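Local coordinates for Rod shape determining protein RodA (PDB 6BAR) that probably polymerises lipid II disaccharide units into glycan strands at the cell membrane, extending the peptidoglycan wall during cell elongation, at residues A46-L51 with L339-L343; L273-Y277 with L329-S333; Y73-L77 with L138-V143; L80-L84 with L146-Q150; R297-S301 with L348-V352. All blocks are in the same frame, centred on the assembly; numbering follows the deposited sequence.

Contact 1 of 5, residues A46-L51 with L339-L343. With OLC ((2R)-2,3-dihydroxypropyl (9Z)-octadec-9-enoate), chain C.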
# COMPACT_ATOMS: atom_id res chain seq x y z
N ALA A 46 13.36 8.49 -7.16
CA ALA A 46 12.10 7.78 -6.96
C ALA A 46 10.96 8.74 -6.67
O ALA A 46 9.86 8.55 -7.19
CB ALA A 46 12.24 6.76 -5.84
N LEU A 47 11.18 9.76 -5.84
CA LEU A 47 10.11 10.72 -5.58
C LEU A 47 9.72 11.45 -6.84
O LEU A 47 8.53 11.65 -7.11
CB LEU A 47 10.53 11.72 -4.50
CG LEU A 47 9.56 12.88 -4.20
CD1 LEU A 47 8.29 12.42 -3.48
CD2 LEU A 47 10.24 13.98 -3.40
N GLY A 48 10.70 11.88 -7.63
CA GLY A 48 10.39 12.50 -8.90
C GLY A 48 9.55 11.60 -9.79
O GLY A 48 8.51 12.02 -10.30
N LEU A 49 9.98 10.35 -9.96
CA LEU A 49 9.21 9.38 -10.73
C LEU A 49 7.82 9.18 -10.15
O LEU A 49 6.85 9.01 -10.89
CB LEU A 49 9.95 8.05 -10.79
CG LEU A 49 11.25 8.04 -11.56
CD1 LEU A 49 11.88 6.67 -11.43
CD2 LEU A 49 10.97 8.38 -13.01
N GLY A 50 7.71 9.17 -8.82
CA GLY A 50 6.43 8.90 -8.19
C GLY A 50 5.44 10.02 -8.44
O GLY A 50 4.32 9.78 -8.88
N LEU A 51 5.85 11.26 -8.15
CA LEU A 51 5.01 12.41 -8.47
C LEU A 51 4.68 12.44 -9.96
O LEU A 51 3.54 12.69 -10.34
CB LEU A 51 5.69 13.71 -8.05
CG LEU A 51 6.06 13.79 -6.57
CD1 LEU A 51 6.68 15.14 -6.24
CD2 LEU A 51 4.85 13.51 -5.70
N LEU A 339 7.94 3.86 -2.42
CA LEU A 339 7.55 5.25 -2.59
C LEU A 339 6.77 5.46 -3.88
O LEU A 339 5.67 6.04 -3.87
CB LEU A 339 8.80 6.13 -2.59
CG LEU A 339 8.51 7.61 -2.51
CD1 LEU A 339 7.94 7.92 -1.13
CD2 LEU A 339 9.79 8.38 -2.76
N ILE A 340 7.32 5.01 -5.01
CA ILE A 340 6.66 5.21 -6.29
C ILE A 340 5.28 4.55 -6.29
O ILE A 340 4.30 5.15 -6.74
CB ILE A 340 7.54 4.69 -7.44
CG1 ILE A 340 8.73 5.62 -7.65
CG2 ILE A 340 6.74 4.57 -8.72
CD1 ILE A 340 9.71 5.14 -8.70
N ALA A 341 5.19 3.33 -5.77
CA ALA A 341 3.92 2.61 -5.80
C ALA A 341 2.89 3.24 -4.87
O ALA A 341 1.70 3.29 -5.20
CB ALA A 341 4.14 1.15 -5.43
N THR A 342 3.33 3.72 -3.70
CA THR A 342 2.40 4.40 -2.80
C THR A 342 1.90 5.69 -3.43
O THR A 342 0.72 6.02 -3.33
CB THR A 342 3.07 4.70 -1.46
OG1 THR A 342 3.64 3.49 -0.93
CG2 THR A 342 2.04 5.24 -0.47
N LEU A 343 2.79 6.42 -4.10
CA LEU A 343 2.36 7.63 -4.79
C LEU A 343 1.39 7.32 -5.91
O LEU A 343 0.40 8.03 -6.11
CB LEU A 343 3.58 8.38 -5.32
CG LEU A 343 4.39 9.00 -4.19
CD1 LEU A 343 5.39 9.96 -4.77
CD2 LEU A 343 3.47 9.71 -3.20
C10 OLC C . 0.77 0.75 -10.55
C9 OLC C . 1.74 0.98 -9.65
C8 OLC C . 2.89 0.01 -9.49
C24 OLC C . 14.31 2.75 -8.87
C7 OLC C . 4.15 0.76 -9.11
C6 OLC C . 5.37 -0.05 -9.52
C5 OLC C . 6.30 -0.25 -8.34
C4 OLC C . 7.73 -0.31 -8.83
C3 OLC C . 8.07 0.95 -9.60
C2 OLC C . 9.57 1.17 -9.58
C21 OLC C . 12.30 1.92 -10.10
C1 OLC C . 10.09 1.58 -10.94
C22 OLC C . 13.32 3.04 -9.97
O19 OLC C . 9.46 1.31 -11.95
O25 OLC C . 14.73 3.96 -8.27
O23 OLC C . 14.01 3.19 -11.19
O20 OLC C . 11.31 2.28 -11.04
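Leu339 and Leu343 each set a methyl group on the flat face of a peptide unit in 46-51; there are no rings here. Leu339 CD2 lies over the Ala46-Leu47 peptide, 3.7 Å from Leu47 N. One turn later, Leu343 CD1 lies over the Gly50-Leu51 peptide, 3.7 Å from Gly50 C. Both methyls cover the same side of their peptides. Ile340 comes instead to the carbonyl oxygen of Ala46, with CG1 tilted from that peptide plane. This oxygen already accepts the helix bond from Gly50 N. Gly50 has no side chain, and its CA is only 4.2 Å from Ile340 CA. The pair is a glycine-mediated close packing of two transmembrane helices, 39-56 and 336-354, in the SEDS fold. The short axes run nearly parallel at 20° and approach to 8.1 Å. Ile340 CG1 stands beside its own backbone N (chi1 -72°) and the chain runs on extended, so that Ile340 CD1 reaches Leu49 CB at 3.6 Å. On the other flank Leu343 CD1 meets Leu51 CD2 at 3.7 Å and also touches Leu47 CD1. Leu47 and Leu343 continue onto helix 13-30. A bound monoolein chain runs along 339-343, where its C7 is 3.7 Å from Ala341 CB and its C3 meets Ile340 CG2.

Contact 2 of 5, residues L273-Y277 with L329-S333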
# COMPACT_ATOMS: atom_id res chain seq x y z
N LEU A 273 4.48 11.36 14.24
CA LEU A 273 4.42 10.55 13.03
C LEU A 273 3.19 9.64 13.02
O LEU A 273 2.50 9.53 12.00
CB LEU A 273 5.70 9.72 12.90
CG LEU A 273 5.91 9.08 11.54
CD1 LEU A 273 5.90 10.15 10.46
CD2 LEU A 273 7.20 8.28 11.51
N LEU A 274 2.91 8.98 14.15
CA LEU A 274 1.68 8.20 14.25
C LEU A 274 0.45 9.08 14.12
O LEU A 274 -0.59 8.62 13.64
CB LEU A 274 1.64 7.44 15.57
CG LEU A 274 2.64 6.31 15.67
CD1 LEU A 274 2.37 5.52 16.94
CD2 LEU A 274 2.54 5.43 14.44
N GLY A 275 0.54 10.34 14.54
CA GLY A 275 -0.57 11.25 14.33
C GLY A 275 -0.76 11.60 12.86
O GLY A 275 -1.88 11.68 12.38
N LEU A 276 0.35 11.80 12.14
CA LEU A 276 0.26 12.04 10.71
C LEU A 276 -0.36 10.84 10.00
O LEU A 276 -1.20 11.00 9.10
CB LEU A 276 1.64 12.35 10.13
CG LEU A 276 2.13 13.79 10.23
CD1 LEU A 276 3.41 13.97 9.43
CD2 LEU A 276 1.06 14.76 9.74
N TYR A 277 0.02 9.63 10.41
CA TYR A 277 -0.58 8.44 9.80
C TYR A 277 -2.04 8.28 10.21
O TYR A 277 -2.86 7.81 9.40
CB TYR A 277 0.23 7.20 10.17
CG TYR A 277 1.42 7.05 9.28
CD1 TYR A 277 1.27 6.59 7.98
CD2 TYR A 277 2.69 7.41 9.71
CE1 TYR A 277 2.36 6.46 7.14
CE2 TYR A 277 3.77 7.29 8.88
CZ TYR A 277 3.61 6.82 7.60
OH TYR A 277 4.70 6.70 6.78
N LEU A 329 7.63 1.26 6.02
CA LEU A 329 6.68 2.28 6.42
C LEU A 329 6.35 3.12 5.19
O LEU A 329 7.25 3.77 4.64
CB LEU A 329 7.27 3.14 7.52
CG LEU A 329 6.26 3.84 8.41
CD1 LEU A 329 5.32 2.82 9.01
CD2 LEU A 329 7.01 4.58 9.49
N PRO A 330 5.10 3.14 4.73
CA PRO A 330 4.79 3.78 3.45
C PRO A 330 5.07 5.28 3.46
O PRO A 330 4.73 5.99 4.42
CB PRO A 330 3.29 3.48 3.25
CG PRO A 330 2.79 3.07 4.61
CD PRO A 330 3.94 2.42 5.30
N LEU A 331 5.70 5.76 2.38
CA LEU A 331 6.06 7.16 2.16
C LEU A 331 7.20 7.63 3.05
O LEU A 331 7.77 8.70 2.83
CB LEU A 331 4.85 8.09 2.36
CG LEU A 331 3.62 7.95 1.46
CD1 LEU A 331 2.46 8.76 2.03
CD2 LEU A 331 3.94 8.39 0.05
N PHE A 332 7.56 6.83 4.06
CA PHE A 332 8.53 7.23 5.08
C PHE A 332 9.81 6.41 5.04
O PHE A 332 10.91 6.98 5.04
CB PHE A 332 7.90 7.12 6.47
CG PHE A 332 8.76 7.67 7.57
CD1 PHE A 332 8.82 9.04 7.80
CD2 PHE A 332 9.52 6.83 8.38
CE1 PHE A 332 9.61 9.56 8.80
CE2 PHE A 332 10.31 7.34 9.39
CZ PHE A 332 10.36 8.71 9.60
N SER A 333 9.72 5.09 5.02
CA SER A 333 10.91 4.26 5.04
C SER A 333 11.62 4.30 3.68
O SER A 333 11.04 4.70 2.66
CB SER A 333 10.57 2.82 5.42
OG SER A 333 11.74 2.03 5.53
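Tyr277 reaches from helix 266-288 to the type II beta turn Leu329-Phe332, in the loop before helix 336-354. Pro330 and Leu331 are the central residues of the turn, and Leu331 has a positive phi of 72°. Phe332 N bonds to Leu329 O and closes it. Tyr277 CB points toward the loop, and a chi1 of -82° sets CG trans to the carbonyl carbon. Further out, Tyr277 CE1 comes within 4.3 Å of Pro330 CG. CZ comes to 4.1 Å from Leu329 CG, which is oblique to the ring. At the tip, OH donates to Pro330 O, close to the plane of the tyrosine ring. The modelled separation of 2.5 Å is doubtfully short. The acceptor is the carbonyl of the central peptide, so the bond ties the turn to the helix. The same OH also lies against Phe332 CB. Val311 of helix 294-319 and Ile22 of helix 13-30 pack on Tyr277 too. Trp261 meets the Phe332 ring edge-to-face. One turn before Tyr277, Leu273 makes a CH-pi contact: its CD2 sits over the centre of a Phe332 face, 3.8 Å from the ring centroid and 12° off the normal.

Contact 3 of 5, residues Y73-L77 with L138-V143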
# COMPACT_ATOMS: atom_id res chain seq x y z
N TYR A 73 -5.79 -7.01 -12.98
CA TYR A 73 -5.72 -8.16 -12.10
C TYR A 73 -5.06 -9.35 -12.79
O TYR A 73 -4.18 -10.02 -12.22
CB TYR A 73 -7.12 -8.53 -11.61
CG TYR A 73 -7.20 -9.85 -10.86
CD1 TYR A 73 -6.89 -9.92 -9.51
CD2 TYR A 73 -7.62 -11.01 -11.50
CE1 TYR A 73 -6.98 -11.12 -8.82
CE2 TYR A 73 -7.72 -12.21 -10.82
CZ TYR A 73 -7.40 -12.26 -9.48
OH TYR A 73 -7.49 -13.45 -8.80
N GLY A 74 -5.48 -9.64 -14.02
CA GLY A 74 -4.84 -10.71 -14.76
C GLY A 74 -3.36 -10.48 -14.99
O GLY A 74 -2.55 -11.40 -14.90
N ALA A 75 -2.98 -9.23 -15.30
CA ALA A 75 -1.58 -8.92 -15.56
C ALA A 75 -0.74 -9.03 -14.30
O ALA A 75 0.43 -9.45 -14.34
CB ALA A 75 -1.45 -7.53 -16.18
N SER A 76 -1.31 -8.68 -13.15
CA SER A 76 -0.59 -8.87 -11.90
C SER A 76 -0.47 -10.35 -11.56
O SER A 76 0.56 -10.77 -11.02
CB SER A 76 -1.25 -8.09 -10.77
OG SER A 76 -2.63 -8.40 -10.65
N LEU A 77 -1.49 -11.15 -11.88
CA LEU A 77 -1.37 -12.59 -11.67
C LEU A 77 -0.26 -13.19 -12.54
O LEU A 77 0.60 -13.93 -12.04
CB LEU A 77 -2.70 -13.28 -11.96
CG LEU A 77 -3.64 -13.42 -10.76
CD1 LEU A 77 -4.86 -14.26 -11.10
CD2 LEU A 77 -2.89 -14.02 -9.59
N LEU A 138 -11.86 -17.02 -4.80
CA LEU A 138 -11.18 -17.36 -6.04
C LEU A 138 -10.49 -16.17 -6.69
O LEU A 138 -9.69 -16.37 -7.61
CB LEU A 138 -12.16 -18.00 -7.04
CG LEU A 138 -13.39 -17.22 -7.53
CD1 LEU A 138 -13.12 -16.45 -8.82
CD2 LEU A 138 -14.55 -18.19 -7.70
N LEU A 139 -10.77 -14.95 -6.24
CA LEU A 139 -10.01 -13.82 -6.74
C LEU A 139 -8.77 -13.51 -5.91
O LEU A 139 -7.82 -12.92 -6.44
CB LEU A 139 -10.91 -12.58 -6.81
CG LEU A 139 -11.96 -12.59 -7.92
CD1 LEU A 139 -12.72 -11.29 -7.89
CD2 LEU A 139 -11.30 -12.81 -9.29
N THR A 140 -8.75 -13.89 -4.63
CA THR A 140 -7.62 -13.63 -3.74
C THR A 140 -6.64 -14.79 -3.67
O THR A 140 -5.42 -14.57 -3.57
CB THR A 140 -8.11 -13.32 -2.32
OG1 THR A 140 -9.02 -12.21 -2.36
CG2 THR A 140 -6.94 -12.99 -1.40
N LEU A 141 -7.13 -16.03 -3.69
CA LEU A 141 -6.24 -17.17 -3.48
C LEU A 141 -5.12 -17.25 -4.51
O LEU A 141 -3.98 -17.52 -4.09
CB LEU A 141 -7.05 -18.47 -3.43
CG LEU A 141 -7.85 -18.67 -2.14
CD1 LEU A 141 -8.60 -19.98 -2.16
CD2 LEU A 141 -6.94 -18.58 -0.91
N PRO A 142 -5.33 -17.04 -5.81
CA PRO A 142 -4.17 -17.04 -6.72
C PRO A 142 -3.11 -16.02 -6.33
O PRO A 142 -1.92 -16.33 -6.37
CB PRO A 142 -4.80 -16.73 -8.08
CG PRO A 142 -6.20 -17.21 -7.96
CD PRO A 142 -6.60 -16.88 -6.56
N VAL A 143 -3.53 -14.83 -5.89
CA VAL A 143 -2.57 -13.80 -5.52
C VAL A 143 -1.81 -14.20 -4.26
O VAL A 143 -0.57 -14.15 -4.23
CB VAL A 143 -3.26 -12.44 -5.34
CG1 VAL A 143 -2.24 -11.35 -5.03
CG2 VAL A 143 -4.05 -12.09 -6.60
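A proline kink in helix 131-148 is the centre of this contact. Pro142 has no N-H to give, and Val143 N also makes no bond to the turn before. The carbonyl of Leu139, which Val143 N would engage in a regular helix, is taken up by Tyr73 of the predicted transmembrane helix 69-86. Tyr73 OH donates to Leu139 O, which lies at the edge of the tyrosine ring and near its plane. The modelled 2.4 Å is too short to be trusted as a length, but the pairing fits the kink. The bond gives the bent helix a partner from a different helix. Tyr73 CG lies opposite the backbone N (chi1 171°), which sends the ring out of its own helix toward 138-143. On the way the ring is lined by apolar groups. CE2 is 3.9 Å from Leu139 CD2, and CE1 is 3.8 Å from Val143 CG2. Leu77, one turn on, sets its CG above one ring face, offset toward the rim. Its CD2 then reaches across to the kink itself, 3.6 Å from Pro142 CB. The same methyl is 3.7 Å from Val143 CG2, so it sits against both residues that lack the helix bond. The short axes run in the same general direction, 28° apart, with a closest approach of 10.8 Å. Helix 106-121 packs alongside: Leu114 and Ala117 touch Tyr73, Leu118 touches Leu139, and Leu109 touches Ser76.

Contact 4 of 5, residues L80-L84 with L146-Q150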
# COMPACT_ATOMS: atom_id res chain seq x y z
N LEU A 80 3.11 -11.98 -11.11
CA LEU A 80 3.46 -12.75 -9.93
C LEU A 80 3.96 -14.14 -10.31
O LEU A 80 4.92 -14.64 -9.72
CB LEU A 80 2.26 -12.86 -8.99
CG LEU A 80 1.95 -11.64 -8.14
CD1 LEU A 80 0.77 -11.91 -7.22
CD2 LEU A 80 3.18 -11.26 -7.33
N ALA A 81 3.31 -14.76 -11.29
CA ALA A 81 3.76 -16.08 -11.73
C ALA A 81 5.13 -16.00 -12.40
O ALA A 81 5.98 -16.87 -12.19
CB ALA A 81 2.72 -16.69 -12.66
N LEU A 82 5.36 -14.95 -13.20
CA LEU A 82 6.61 -14.80 -13.94
C LEU A 82 7.78 -14.44 -13.05
O LEU A 82 8.92 -14.81 -13.36
CB LEU A 82 6.46 -13.73 -15.03
CG LEU A 82 7.68 -13.60 -15.93
CD1 LEU A 82 7.84 -14.87 -16.73
CD2 LEU A 82 7.58 -12.38 -16.84
N VAL A 83 7.55 -13.70 -11.96
CA VAL A 83 8.66 -13.35 -11.08
C VAL A 83 9.24 -14.60 -10.42
O VAL A 83 10.44 -14.63 -10.11
CB VAL A 83 8.21 -12.28 -10.05
CG1 VAL A 83 7.35 -12.89 -8.96
CG2 VAL A 83 9.41 -11.55 -9.47
N LEU A 84 8.43 -15.64 -10.23
CA LEU A 84 8.94 -16.88 -9.66
C LEU A 84 9.97 -17.56 -10.57
O LEU A 84 10.84 -18.28 -10.08
CB LEU A 84 7.79 -17.84 -9.38
CG LEU A 84 6.76 -17.33 -8.37
CD1 LEU A 84 5.59 -18.30 -8.25
CD2 LEU A 84 7.42 -17.13 -7.02
N LEU A 146 0.54 -17.19 -5.03
CA LEU A 146 1.75 -16.79 -5.74
C LEU A 146 2.62 -15.85 -4.91
O LEU A 146 3.80 -15.68 -5.22
CB LEU A 146 1.40 -16.14 -7.08
CG LEU A 146 1.31 -17.09 -8.27
CD1 LEU A 146 0.28 -18.18 -8.02
CD2 LEU A 146 0.97 -16.32 -9.52
N LEU A 147 2.06 -15.22 -3.88
CA LEU A 147 2.88 -14.45 -2.97
C LEU A 147 3.60 -15.34 -1.97
O LEU A 147 4.68 -14.98 -1.50
CB LEU A 147 2.05 -13.39 -2.24
CG LEU A 147 1.69 -12.08 -2.96
CD1 LEU A 147 0.80 -11.19 -2.09
CD2 LEU A 147 2.94 -11.33 -3.40
N LEU A 148 3.05 -16.52 -1.65
CA LEU A 148 3.71 -17.44 -0.73
C LEU A 148 4.74 -18.34 -1.41
O LEU A 148 5.57 -18.93 -0.71
CB LEU A 148 2.68 -18.30 0.00
CG LEU A 148 1.76 -17.55 0.97
CD1 LEU A 148 0.90 -18.51 1.78
CD2 LEU A 148 2.58 -16.64 1.88
N LEU A 149 4.70 -18.47 -2.73
CA LEU A 149 5.66 -19.28 -3.48
C LEU A 149 7.02 -18.60 -3.64
O LEU A 149 7.94 -19.22 -4.19
CB LEU A 149 5.10 -19.62 -4.86
CG LEU A 149 4.46 -20.99 -5.10
CD1 LEU A 149 3.34 -21.27 -4.10
CD2 LEU A 149 3.95 -21.08 -6.52
N GLN A 150 7.16 -17.35 -3.21
CA GLN A 150 8.41 -16.62 -3.43
C GLN A 150 9.50 -17.08 -2.46
O GLN A 150 10.61 -17.41 -2.91
CB GLN A 150 8.17 -15.11 -3.34
CG GLN A 150 7.47 -14.53 -4.57
CD GLN A 150 6.63 -13.31 -4.26
OE1 GLN A 150 6.99 -12.49 -3.42
NE2 GLN A 150 5.49 -13.19 -4.93
O HOH W 1 4.53 -14.37 -7.17
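Leu84 and Leu146 bury the most surface, and most of the touching is apolar. Leu146 lays its CD2 against the start of 80-84. That methyl is 3.7 Å from Leu80 CB and 3.6 Å from Ala81 CB. Leu84 makes the contact at the other end. A chi1 of -62° turns its branched end toward 146-150, where one methyl takes Leu149 and the other Gln150. Leu84 CD1 lies 3.7 Å from Leu149 CD2, with the two side chains at about a right angle. Leu84 CD2 meets Gln150 CG at 3.6 Å and also rests near Leu149 O. Leu80 CD2 meets Leu147 CD2, and it also borders the amide end of Gln150.

The polar part is bridged by one water. It donates to Leu80 O and to Leu146 O, and it accepts from Gln150 NE2; the modelled lengths are approximate. Two main-chain carbonyls, one from each segment, are thus joined through a single molecule. Gln150 NE2 also makes a weak bond to Leu146 O, with an N-H...O angle of 126°. The polar link between the two segments runs through the water.

Around the contact, Pro106 and Ala110 of helix 106-121 touch Leu80. Ala156 and Val159 of helix 153-170 touch Leu147. Ala93 and Ala95 lie against Gln150. The contact is leucine-rich helix packing in the membrane bundle of a SEDS protein, with one water joining helix 69-86 to the region where helix 131-148 ends.

Contact 5 of 5, residues R297-S301 with L348-V352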
# COMPACT_ATOMS: atom_id res chain seq x y z
N ARG A 297 -16.35 3.34 -2.79
CA ARG A 297 -16.25 3.16 -1.35
C ARG A 297 -15.36 1.97 -1.02
O ARG A 297 -14.42 2.07 -0.22
CB ARG A 297 -17.64 2.99 -0.73
N LEU A 298 -15.63 0.83 -1.67
CA LEU A 298 -14.85 -0.38 -1.42
C LEU A 298 -13.38 -0.18 -1.77
O LEU A 298 -12.50 -0.58 -1.00
CB LEU A 298 -15.42 -1.55 -2.21
CG LEU A 298 -16.83 -2.00 -1.82
CD1 LEU A 298 -17.18 -3.27 -2.57
CD2 LEU A 298 -16.94 -2.20 -0.32
N PHE A 299 -13.09 0.43 -2.92
CA PHE A 299 -11.71 0.61 -3.35
C PHE A 299 -10.94 1.51 -2.38
O PHE A 299 -9.84 1.15 -1.92
CB PHE A 299 -11.69 1.17 -4.77
CG PHE A 299 -10.33 1.55 -5.28
CD1 PHE A 299 -9.36 0.58 -5.54
CD2 PHE A 299 -10.02 2.87 -5.53
CE1 PHE A 299 -8.11 0.94 -6.01
CE2 PHE A 299 -8.77 3.24 -6.01
CZ PHE A 299 -7.81 2.27 -6.25
N LEU A 300 -11.51 2.67 -2.04
CA LEU A 300 -10.86 3.58 -1.10
C LEU A 300 -10.63 2.91 0.25
O LEU A 300 -9.55 3.07 0.85
CB LEU A 300 -11.70 4.84 -0.92
CG LEU A 300 -11.45 5.98 -1.92
CD1 LEU A 300 -12.01 5.65 -3.28
CD2 LEU A 300 -11.97 7.32 -1.43
N SER A 301 -11.61 2.16 0.75
CA SER A 301 -11.46 1.55 2.07
C SER A 301 -10.42 0.43 2.04
O SER A 301 -9.65 0.27 3.00
CB SER A 301 -12.80 1.04 2.59
OG SER A 301 -13.38 0.10 1.70
N LEU A 348 -4.26 7.28 -7.94
CA LEU A 348 -5.50 6.59 -8.29
C LEU A 348 -6.62 6.97 -7.33
O LEU A 348 -7.74 7.29 -7.77
CB LEU A 348 -5.29 5.08 -8.29
CG LEU A 348 -4.92 4.40 -9.61
CD1 LEU A 348 -3.79 5.13 -10.30
CD2 LEU A 348 -4.54 2.95 -9.37
N VAL A 349 -6.36 6.92 -6.03
CA VAL A 349 -7.43 7.24 -5.08
C VAL A 349 -7.87 8.69 -5.25
O VAL A 349 -9.07 9.00 -5.17
CB VAL A 349 -6.99 6.90 -3.64
CG1 VAL A 349 -6.09 7.96 -3.04
CG2 VAL A 349 -8.20 6.69 -2.75
N LEU A 350 -6.93 9.59 -5.57
CA LEU A 350 -7.26 11.00 -5.73
C LEU A 350 -8.12 11.24 -6.97
O LEU A 350 -9.04 12.08 -6.95
CB LEU A 350 -5.97 11.81 -5.81
CG LEU A 350 -5.89 13.08 -4.97
CD1 LEU A 350 -6.09 12.73 -3.52
CD2 LEU A 350 -4.55 13.76 -5.18
N LEU A 351 -7.82 10.53 -8.06
CA LEU A 351 -8.63 10.67 -9.26
C LEU A 351 -10.00 10.01 -9.10
O LEU A 351 -10.98 10.50 -9.67
CB LEU A 351 -7.91 10.12 -10.49
CG LEU A 351 -8.03 8.65 -10.92
CD1 LEU A 351 -9.26 8.40 -11.80
CD2 LEU A 351 -6.76 8.20 -11.64
N VAL A 352 -10.10 8.93 -8.33
CA VAL A 352 -11.44 8.39 -8.15
C VAL A 352 -12.25 9.26 -7.20
O VAL A 352 -13.48 9.28 -7.28
CB VAL A 352 -11.47 6.92 -7.67
CG1 VAL A 352 -10.85 6.00 -8.72
CG2 VAL A 352 -10.79 6.75 -6.34
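Phe299 has the most surface buried by this contact, followed by Leu300 and Val349. With chi1 at 173° the ring of Phe299 swings clear of its own main-chain N and points at helix 336-354. The ring arrives with its rim, and two groups lie at the edge near its plane. Val352 CG2 is 4.0 Å from Phe299 CD2, and Leu348 CB is 4.3 Å from Phe299 CZ. Val349 CA approaches Phe299 CE2 obliquely. Leu300 leans across beside it. Its branch point CG packs on Val349 CG2 at 3.4 Å, and its CD1 meets Val352 CG2 at 3.5 Å. Val352 CG2 therefore touches both Phe299 and Leu300, which lie to one side of it. Leu300 and Val352 pass each other in opposite directions. The contact is wholly apolar and buried. The short axes are antiparallel at 151° and approach to 10.6 Å, with side chains meeting between the two backbones. Both helices belong to the predicted transmembrane bundle. Phe66 of helix 62-67 and Leu115, Leu116 and Ala119 of helix 106-121 also touch Phe299. Leu65 of helix 62-67 touches Leu348 and Val352, while Leu287 and Ala288 of helix 266-288 cover Leu300.

All five contacts join parts of one membrane helix bundle. Contacts 1 and 5 share helix 336-354, with centres 18 Å apart. Contact 2 uses the loop just before that helix and touches contact 1 through Leu331, which packs on Leu339, Thr342 and Leu343. Contacts 3 and 4 share helices 69-86 and 131-148; their centres are 11 Å apart and they touch, forming one continuous interface. Both lie across the chain's centre from contact 2, with centres 28 Å from its own. Along the chain, contact 1 opens first, and contacts 3 and 4 interleave and close. Contacts 2 and 5 then overlap; contact 2 closes before contact 1, and contact 5 closes last. Contact 1 joins an early helix to the last.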